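Cytokinin riboside 5'-monophosphate phosphoribohydrolase (Corynebacterium glutamicum, PDB 5WQ3) belongs to the LOG-like family of the SLOG clan, proteins built on a Rossmann-like fold with a parallel beta sheet flanked by helices. Local coordinates at residues Leu111-Asn116 with His138-Val143. Sequence-based numbering, arbitrary orientation.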
loop_
_atom_site.group_PDB
_atom_site.type_symbol
_atom_site.label_atom_id
_atom_site.label_comp_id
_atom_site.label_asym_id
_atom_site.label_seq_id
_atom_site.Cartn_x
_atom_site.Cartn_y
_atom_site.Cartn_z
ATOM N N LEU C 111 17.879 -43.169 31.743
ATOM C CA LEU C 111 18.527 -44.270 32.457
ATOM C C LEU C 111 19.170 -45.294 31.542
ATOM O O LEU C 111 19.702 -46.298 32.025
ATOM C CB LEU C 111 17.567 -44.912 33.432
ATOM C CG LEU C 111 16.921 -43.971 34.412
ATOM C CD1 LEU C 111 16.049 -44.750 35.353
ATOM C CD2 LEU C 111 17.974 -43.194 35.189
ATOM N N MET C 112 19.177 -45.038 30.224
ATOM C CA MET C 112 20.126 -45.712 29.357
ATOM C C MET C 112 21.480 -45.014 29.321
ATOM O O MET C 112 22.536 -45.667 29.343
ATOM C CB MET C 112 19.573 -45.804 27.947
ATOM C CG MET C 112 18.279 -46.619 27.828
ATOM S SD MET C 112 17.721 -46.599 26.108
ATOM C CE MET C 112 16.613 -45.194 26.224
ATOM N N GLU C 113 21.485 -43.685 29.227
ATOM C CA GLU C 113 22.732 -42.985 29.218
ATOM C C GLU C 113 23.492 -43.137 30.526
ATOM O O GLU C 113 24.695 -43.085 30.515
ATOM C CB GLU C 113 22.485 -41.497 28.997
ATOM C CG GLU C 113 23.710 -40.612 29.006
ATOM C CD GLU C 113 23.362 -39.175 28.886
ATOM O OE1 GLU C 113 22.796 -38.619 29.867
ATOM O OE2 GLU C 113 23.630 -38.622 27.807
ATOM N N ALA C 114 22.802 -43.197 31.654
ATOM C CA ALA C 114 23.484 -43.206 32.935
ATOM C C ALA C 114 24.503 -44.387 33.064
ATOM O O ALA C 114 25.683 -44.208 33.391
ATOM C CB ALA C 114 22.462 -43.203 34.079
ATOM N N PRO C 115 24.070 -45.594 32.711
ATOM C CA PRO C 115 25.056 -46.643 32.945
ATOM C C PRO C 115 26.095 -46.579 31.871
ATOM O O PRO C 115 27.192 -47.068 32.109
ATOM C CB PRO C 115 24.221 -47.973 32.884
ATOM C CG PRO C 115 22.854 -47.568 32.480
ATOM C CD PRO C 115 22.684 -46.098 32.650
ATOM N N ASN C 116 25.803 -45.956 30.722
ATOM C CA ASN C 116 26.851 -45.863 29.649
ATOM C C ASN C 116 27.937 -44.869 30.171
ATOM O O ASN C 116 29.140 -45.081 30.061
ATOM C CB ASN C 116 26.310 -45.338 28.315
ATOM C CG ASN C 116 25.543 -46.355 27.506
ATOM O OD1 ASN C 116 24.412 -46.091 27.100
ATOM N ND2 ASN C 116 26.153 -47.485 27.208
ATOM N N HIS C 138 20.053 -39.439 18.122
ATOM C CA HIS C 138 21.347 -40.103 18.061
ATOM C C HIS C 138 21.675 -40.888 19.319
ATOM O O HIS C 138 21.075 -40.691 20.365
ATOM C CB HIS C 138 22.434 -39.064 17.860
ATOM C CG HIS C 138 22.383 -38.424 16.515
ATOM N ND1 HIS C 138 22.136 -37.078 16.337
ATOM C CD2 HIS C 138 22.513 -38.954 15.275
ATOM C CE1 HIS C 138 22.136 -36.803 15.047
ATOM N NE2 HIS C 138 22.361 -37.924 14.381
ATOM N N LEU C 139 22.678 -41.743 19.225
ATOM C CA LEU C 139 23.141 -42.464 20.398
ATOM C C LEU C 139 23.599 -41.459 21.420
ATOM O O LEU C 139 23.978 -40.391 21.054
ATOM C CB LEU C 139 24.305 -43.342 20.021
ATOM C CG LEU C 139 23.893 -44.479 19.127
ATOM C CD1 LEU C 139 25.132 -45.252 18.701
ATOM C CD2 LEU C 139 22.921 -45.334 19.889
ATOM N N ASN C 140 23.594 -41.795 22.704
ATOM C CA ASN C 140 24.045 -40.829 23.717
ATOM C C ASN C 140 25.578 -40.677 23.613
ATOM O O ASN C 140 26.240 -41.502 22.979
ATOM C CB ASN C 140 23.524 -41.200 25.120
ATOM C CG ASN C 140 24.240 -42.410 25.723
ATOM O OD1 ASN C 140 25.467 -42.407 25.876
ATOM N ND2 ASN C 140 23.466 -43.451 26.068
ATOM N N PRO C 141 26.149 -39.586 24.154
ATOM C CA PRO C 141 27.594 -39.356 23.899
ATOM C C PRO C 141 28.557 -40.289 24.668
ATOM O O PRO C 141 29.774 -40.234 24.449
ATOM C CB PRO C 141 27.800 -37.930 24.381
ATOM C CG PRO C 141 26.745 -37.728 25.417
ATOM C CD PRO C 141 25.545 -38.511 24.947
ATOM N N TYR C 142 28.032 -41.143 25.552
ATOM C CA TYR C 142 28.875 -42.052 26.285
ATOM C C TYR C 142 28.957 -43.463 25.701
ATOM O O TYR C 142 29.565 -44.370 26.288
ATOM C CB TYR C 142 28.414 -42.089 27.711
ATOM C CG TYR C 142 28.432 -40.732 28.384
ATOM C CD1 TYR C 142 29.632 -40.125 28.796
ATOM C CD2 TYR C 142 27.257 -40.048 28.609
ATOM C CE1 TYR C 142 29.618 -38.884 29.424
ATOM C CE2 TYR C 142 27.235 -38.807 29.247
ATOM C CZ TYR C 142 28.403 -38.248 29.664
ATOM O OH TYR C 142 28.299 -37.021 30.269
ATOM N N VAL C 143 28.372 -43.647 24.532
ATOM C CA VAL C 143 28.402 -44.900 23.881
ATOM C C VAL C 143 29.672 -44.988 23.116
ATOM O O VAL C 143 29.883 -44.197 22.199
ATOM C CB VAL C 143 27.219 -45.035 22.911
ATOM C CG1 VAL C 143 27.383 -46.216 21.958
ATOM C CG2 VAL C 143 25.937 -45.164 23.687
#
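Asn140 reaches across to Asn116 with its amide nitrogen, tying the loop that leads into strand 145-149 to the first turn of helix 113-121 in this Rossmann-like parallel sheet fold. The bond from Asn140 ND2 to Asn116 OD1 is 3.0 Å long and nearly straight, 169° at the hydrogen. OD1 lies in the plane of the Asn140 amide, whereas the nitrogen arrives tilted by 30° from the plane of the Asn116 carbonyl; the two amides are turned well out of a common plane. Both ends have further partners: Thr105 OG1 also bonds Asn116 OD1, Gly108 O takes a bond from Asn140 ND2, and Asn116 ND2 is held by Ser126 OG and Val127 O. With both of its polar atoms engaged, the buried Asn116 amide has its rotation fixed.

At its other end, the Asn140 amide closes an Asx turn: Asn140 OD1 accepts from Tyr142 N at 2.9 Å, with the donor in the carbonyl plane. CG sits between the backbone N and carbonyl carbon, a rotamer from which one amide serves its own type I turn and the helix together.

Glu113 crosses beside this pair. Its CG is anti to the backbone N and the chain runs on extended, which carries the carboxylate out past the Asn140 amide to Pro141 and the Tyr142 ring edge. Glu113 CB and CG pass over that amide, each 3.8 Å from Asn140 CG, while Tyr142 CD2 lies 3.6 Å from Glu113 CG. The carboxylate stands almost perpendicular to the ring, 82° between planes; OE1 is taken by Tyr86 OH of helix 84-98. The other oxygen, Glu113 OE2, rests 3.4 Å from Pro141 CD.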